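Local coordinates for protein cell division inhibitor SulA (Pseudomonas aeruginosa, PDB 1OFU) that probably halts bacterial cell division during the SOS response by binding FtsZ one-to-one and so preventing its polymerization into the Z ring, at residues Leu36-Pro41 with Val88-Pro93; Ser5-Ser10 with Leu114-Gly119. One frame throughout, in Å; residues are numbered along the deposited sequence.

Interaction 1 of 2, residues Leu36-Pro41 with Val88-Pro93; sequences LTLIAP and VSWLEP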
loop_
_atom_site.group_PDB
_atom_site.type_symbol
_atom_site.label_atom_id
_atom_site.label_comp_id
_atom_site.label_asym_id
_atom_site.label_seq_id
_atom_site.Cartn_x
_atom_site.Cartn_y
_atom_site.Cartn_z
ATOM N N LEU D 36 9.521 0.201 -12.665
ATOM C CA LEU D 36 9.355 -0.949 -11.807
ATOM C C LEU D 36 9.332 -1.979 -12.936
ATOM O O LEU D 36 8.431 -1.960 -13.776
ATOM C CB LEU D 36 7.999 -0.955 -11.094
ATOM C CG LEU D 36 7.647 -2.355 -10.559
ATOM C CD1 LEU D 36 8.773 -2.850 -9.659
ATOM C CD2 LEU D 36 6.327 -2.330 -9.809
ATOM N N THR D 37 10.335 -2.842 -13.004
ATOM C CA THR D 37 10.346 -3.836 -14.064
ATOM C C THR D 37 10.077 -5.217 -13.516
ATOM O O THR D 37 10.751 -5.674 -12.589
ATOM C CB THR D 37 11.684 -3.836 -14.818
ATOM O OG1 THR D 37 11.855 -2.566 -15.450
ATOM C CG2 THR D 37 11.707 -4.928 -15.881
ATOM N N LEU D 38 9.069 -5.866 -14.092
ATOM C CA LEU D 38 8.676 -7.208 -13.703
ATOM C C LEU D 38 9.173 -8.136 -14.808
ATOM O O LEU D 38 8.880 -7.917 -15.986
ATOM C CB LEU D 38 7.149 -7.297 -13.592
ATOM C CG LEU D 38 6.419 -6.235 -12.759
ATOM C CD1 LEU D 38 4.920 -6.566 -12.718
ATOM C CD2 LEU D 38 6.989 -6.193 -11.343
ATOM N N ILE D 39 9.921 -9.172 -14.444
ATOM C CA ILE D 39 10.442 -10.080 -15.450
ATOM C C ILE D 39 9.882 -11.492 -15.409
ATOM O O ILE D 39 10.056 -12.229 -14.433
ATOM C CB ILE D 39 11.975 -10.121 -15.390
ATOM C CG1 ILE D 39 12.513 -8.735 -15.768
ATOM C CG2 ILE D 39 12.512 -11.217 -16.306
ATOM C CD1 ILE D 39 13.996 -8.656 -15.951
ATOM N N ALA D 40 9.200 -11.853 -16.493
ATOM C CA ALA D 40 8.599 -13.167 -16.651
ATOM C C ALA D 40 7.783 -13.605 -15.440
ATOM O O ALA D 40 8.022 -14.671 -14.877
ATOM C CB ALA D 40 9.684 -14.203 -16.955
ATOM N N PRO D 41 6.814 -12.780 -15.015
ATOM C CA PRO D 41 5.991 -13.151 -13.861
ATOM C C PRO D 41 5.083 -14.307 -14.265
ATOM O O PRO D 41 4.880 -14.549 -15.450
ATOM C CB PRO D 41 5.208 -11.878 -13.578
ATOM C CG PRO D 41 5.018 -11.310 -14.949
ATOM C CD PRO D 41 6.397 -11.473 -15.553
ATOM N N VAL D 88 11.856 -7.074 -10.573
ATOM C CA VAL D 88 11.251 -8.201 -9.888
ATOM C C VAL D 88 11.277 -9.483 -10.704
ATOM O O VAL D 88 10.701 -9.565 -11.792
ATOM C CB VAL D 88 9.782 -7.895 -9.512
ATOM C CG1 VAL D 88 9.212 -9.034 -8.662
ATOM C CG2 VAL D 88 9.702 -6.561 -8.768
ATOM N N SER D 89 11.937 -10.489 -10.146
ATOM C CA SER D 89 12.065 -11.791 -10.780
ATOM C C SER D 89 11.179 -12.791 -10.062
ATOM O O SER D 89 10.790 -12.581 -8.907
ATOM C CB SER D 89 13.517 -12.275 -10.696
ATOM O OG SER D 89 14.413 -11.279 -11.146
ATOM N N TRP D 90 10.862 -13.873 -10.758
ATOM C CA TRP D 90 10.048 -14.950 -10.206
ATOM C C TRP D 90 10.814 -16.225 -10.509
ATOM O O TRP D 90 10.309 -17.127 -11.171
ATOM C CB TRP D 90 8.670 -14.991 -10.873
ATOM C CG TRP D 90 7.674 -14.081 -10.233
ATOM C CD1 TRP D 90 6.793 -14.391 -9.229
ATOM C CD2 TRP D 90 7.482 -12.693 -10.520
ATOM N NE1 TRP D 90 6.064 -13.277 -8.875
ATOM C CE2 TRP D 90 6.466 -12.221 -9.652
ATOM C CE3 TRP D 90 8.067 -11.801 -11.427
ATOM C CZ2 TRP D 90 6.025 -10.896 -9.667
ATOM C CZ3 TRP D 90 7.628 -10.484 -11.444
ATOM C CH2 TRP D 90 6.614 -10.044 -10.569
ATOM N N LEU D 91 12.048 -16.279 -10.019
ATOM C CA LEU D 91 12.924 -17.423 -10.245
ATOM C C LEU D 91 12.971 -18.455 -9.115
ATOM O O LEU D 91 13.131 -18.117 -7.946
ATOM C CB LEU D 91 14.337 -16.918 -10.534
ATOM C CG LEU D 91 14.455 -16.040 -11.782
ATOM C CD1 LEU D 91 15.846 -15.422 -11.866
ATOM C CD2 LEU D 91 14.151 -16.877 -13.014
ATOM N N GLU D 92 12.829 -19.719 -9.490
ATOM C CA GLU D 92 12.875 -20.830 -8.553
ATOM C C GLU D 92 13.013 -22.112 -9.367
ATOM O O GLU D 92 12.164 -22.426 -10.204
ATOM C CB GLU D 92 11.607 -20.870 -7.690
ATOM C CG GLU D 92 10.311 -21.032 -8.467
ATOM C CD GLU D 92 9.079 -20.876 -7.590
ATOM O OE1 GLU D 92 8.910 -19.792 -6.990
ATOM O OE2 GLU D 92 8.278 -21.832 -7.502
ATOM N N PRO D 93 14.094 -22.872 -9.135
ATOM C CA PRO D 93 15.155 -22.578 -8.165
ATOM C C PRO D 93 16.048 -21.400 -8.537
ATOM O O PRO D 93 16.114 -20.982 -9.697
ATOM C CB PRO D 93 15.955 -23.881 -8.113
ATOM C CG PRO D 93 14.976 -24.924 -8.586
ATOM C CD PRO D 93 14.278 -24.213 -9.709
HETATM O O HOH W 1 11.677 -14.053 -13.487
#
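In the parallel beta sheet at the centre of this alpha/beta fold, strands 35-39 and 84-89 run side by side, and where their C-terminal ends give way to loops, Trp90 folds back against Leu38 and Pro41. Two nearly straight backbone hydrogen bonds fix the register around Val88: its N reaches Thr37 O at 2.7 Å, and its O accepts from Ile39 N at 2.8 Å. Beyond this the backbones diverge, and a water links the two segments, donating to Ile39 O and accepting from Trp90 N, 2.9 Å away. The Trp90 indole is clamped on both faces. Over one, Pro41 CB makes a CH-pi contact 3.6 Å from the centroid of the six-membered ring, 15° off its normal; on the other lies Val88 CG1, displaced toward the rim. Val88 chi1 of -174°, with CG1 anti to the backbone N, sends that methyl under the indole while CG2 turns to Leu36 CD1, 3.9 Å away. Leu38 and Val88 point the same way from the sheet, and Leu38 CD2 meets both Val88 CB, at 3.7 Å, and the indole edge in the ring plane at CH2. On the Ile39 side, helix 68-80 packs over the sheet, and Ser89 OG is hydrogen-bonded to its Ser75 OG. Ala40 touches Ala65 and Pro41 touches Leu62, both in the FtsZ-binding regions, so this contact adjoins part of them. Ile39 O, the carbonyl that holds the water, also faces the indole edge, 3.6 Å from Trp90 CE3.

Interaction 2 of 2, residues Ser5-Ser10 with Leu114-Gly119; sequences SELSLS and LNIRLG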
loop_
_atom_site.group_PDB
_atom_site.type_symbol
_atom_site.label_atom_id
_atom_site.label_comp_id
_atom_site.label_asym_id
_atom_site.label_seq_id
_atom_site.Cartn_x
_atom_site.Cartn_y
_atom_site.Cartn_z
ATOM N N SER D 5 17.075 -9.166 -2.562
ATOM C CA SER D 5 16.126 -9.527 -1.526
ATOM C C SER D 5 15.254 -10.612 -2.137
ATOM O O SER D 5 15.194 -10.766 -3.363
ATOM C CB SER D 5 15.254 -8.335 -1.142
ATOM O OG SER D 5 16.035 -7.247 -0.687
ATOM N N GLU D 6 14.591 -11.383 -1.291
ATOM C CA GLU D 6 13.722 -12.421 -1.799
ATOM C C GLU D 6 12.486 -12.510 -0.934
ATOM O O GLU D 6 12.567 -12.500 0.297
ATOM C CB GLU D 6 14.429 -13.771 -1.842
ATOM C CG GLU D 6 13.545 -14.876 -2.399
ATOM C CD GLU D 6 14.304 -16.162 -2.660
ATOM O OE1 GLU D 6 14.788 -16.780 -1.689
ATOM O OE2 GLU D 6 14.417 -16.555 -3.841
ATOM N N LEU D 7 11.339 -12.568 -1.599
ATOM C CA LEU D 7 10.069 -12.659 -0.915
ATOM C C LEU D 7 9.389 -13.956 -1.301
ATOM O O LEU D 7 9.235 -14.267 -2.489
ATOM C CB LEU D 7 9.192 -11.462 -1.281
ATOM C CG LEU D 7 7.806 -11.440 -0.630
ATOM C CD1 LEU D 7 7.331 -10.014 -0.495
ATOM C CD2 LEU D 7 6.834 -12.255 -1.452
ATOM N N SER D 8 8.997 -14.724 -0.292
ATOM C CA SER D 8 8.322 -15.986 -0.528
ATOM C C SER D 8 6.945 -15.936 0.108
ATOM O O SER D 8 6.782 -15.440 1.221
ATOM C CB SER D 8 9.129 -17.128 0.074
ATOM O OG SER D 8 10.482 -17.033 -0.326
ATOM N N LEU D 9 5.952 -16.436 -0.615
ATOM C CA LEU D 9 4.584 -16.460 -0.129
ATOM C C LEU D 9 4.061 -17.878 -0.269
ATOM O O LEU D 9 4.128 -18.470 -1.350
ATOM C CB LEU D 9 3.713 -15.511 -0.946
ATOM C CG LEU D 9 3.935 -14.011 -0.752
ATOM C CD1 LEU D 9 3.220 -13.248 -1.857
ATOM C CD2 LEU D 9 3.418 -13.590 0.621
ATOM N N SER D 10 3.556 -18.422 0.830
ATOM C CA SER D 10 3.025 -19.774 0.840
ATOM C C SER D 10 1.597 -19.753 1.359
ATOM O O SER D 10 1.276 -19.023 2.292
ATOM C CB SER D 10 3.889 -20.666 1.727
ATOM O OG SER D 10 3.296 -21.941 1.876
ATOM N N LEU D 114 14.660 -7.942 -6.653
ATOM C CA LEU D 114 13.700 -8.611 -5.785
ATOM C C LEU D 114 13.171 -9.862 -6.459
ATOM O O LEU D 114 12.568 -9.792 -7.532
ATOM C CB LEU D 114 12.529 -7.675 -5.454
ATOM C CG LEU D 114 11.337 -8.270 -4.681
ATOM C CD1 LEU D 114 11.776 -8.711 -3.285
ATOM C CD2 LEU D 114 10.226 -7.233 -4.578
ATOM N N ASN D 115 13.410 -11.013 -5.840
ATOM C CA ASN D 115 12.909 -12.247 -6.402
ATOM C C ASN D 115 11.715 -12.680 -5.577
ATOM O O ASN D 115 11.722 -12.574 -4.346
ATOM C CB ASN D 115 13.961 -13.349 -6.386
ATOM C CG ASN D 115 13.570 -14.516 -7.268
ATOM O OD1 ASN D 115 13.328 -14.340 -8.460
ATOM N ND2 ASN D 115 13.496 -15.714 -6.691
ATOM N N ILE D 116 10.689 -13.166 -6.263
ATOM C CA ILE D 116 9.482 -13.610 -5.603
ATOM C C ILE D 116 9.219 -15.077 -5.898
ATOM O O ILE D 116 9.382 -15.535 -7.026
ATOM C CB ILE D 116 8.285 -12.733 -6.042
ATOM C CG1 ILE D 116 8.537 -11.299 -5.563
ATOM C CG2 ILE D 116 6.961 -13.295 -5.488
ATOM C CD1 ILE D 116 7.478 -10.306 -5.967
ATOM N N ARG D 117 8.831 -15.809 -4.860
ATOM C CA ARG D 117 8.536 -17.231 -4.968
ATOM C C ARG D 117 7.147 -17.480 -4.412
ATOM O O ARG D 117 6.856 -17.116 -3.275
ATOM C CB ARG D 117 9.544 -18.039 -4.160
ATOM C CG ARG D 117 10.975 -17.910 -4.631
ATOM C CD ARG D 117 11.936 -18.322 -3.525
ATOM N NE ARG D 117 11.551 -19.578 -2.889
ATOM C CZ ARG D 117 12.244 -20.173 -1.921
ATOM N NH1 ARG D 117 11.813 -21.314 -1.400
ATOM N NH2 ARG D 117 13.372 -19.633 -1.477
ATOM N N LEU D 118 6.292 -18.097 -5.218
ATOM C CA LEU D 118 4.932 -18.410 -4.801
ATOM C C LEU D 118 4.791 -19.929 -4.683
ATOM O O LEU D 118 5.572 -20.675 -5.278
ATOM C CB LEU D 118 3.933 -17.867 -5.826
ATOM C CG LEU D 118 4.056 -16.373 -6.142
ATOM C CD1 LEU D 118 3.017 -15.979 -7.179
ATOM C CD2 LEU D 118 3.867 -15.558 -4.863
ATOM N N GLY D 119 3.804 -20.388 -3.917
ATOM C CA GLY D 119 3.609 -21.820 -3.761
ATOM C C GLY D 119 2.842 -22.208 -2.510
ATOM O O GLY D 119 2.370 -21.304 -1.795
ATOM O OXT GLY D 119 2.705 -23.423 -2.238
#
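The Arg117 guanidinium has Ser8 OG over one face, 3.6 Å above its plane and displaced toward the rim, while the Glu6 carboxylate comes to its edge. These groups lie on one side of the parallel pair formed by strands 4-10 and 112-118, the first and last strands of the alpha/beta fold. Arg117 NH2 bonds Glu6 OE1 at 3.2 Å in a salt bridge that is in plane for the guanidinium but enters from above the carboxylate, the two planes being 76° apart. A bend at chi3 (47°) turns the guanidinium toward strand 4-10, beside Glu6 and Ser8. Glu6 OE1 has a second cationic partner in Arg99, which probably helps keep the buried carboxylate ionised. Glu6 OE2 offers its anti lone pair to Asn115 ND2 at 3.1 Å; the same amide nitrogen also donates to Leu91 O. On the other side, facing helix 13-28, Leu7 lies alongside Ile116 and Leu9 alongside Leu118. The backbone bonds include Leu7 N to Asn115 O at 2.8 Å and Arg117 N to Leu7 O at 2.9 Å. Residues Glu6-Ser10 also pair antiparallel with a strand of a second subunit, continuing the sheet. Within the chain, Leu9 CD1 meets Leu118 CD2 at 3.8 Å.

Interactions 1 and 2 belong to one sheet, their centres about 10 Å apart, and strands 84-89 and 112-118 are the neighbours that join them. Both segments of interaction 1 fall in the chain between the two segments of interaction 2. Ser89 O lies 2.7 Å from Ile116 N, a probable hydrogen bond between the adjacent strands, and the loop after Trp90 is joined to interaction 2 where Leu91 meets the amide beside Glu6. Ile116 also touches Val88 and Trp90. The two contacts face different neighbours: interaction 1 lies beside the FtsZ-binding regions 57-62 and 64-66, whereas interaction 2 carries the sheet into another copy of the protein.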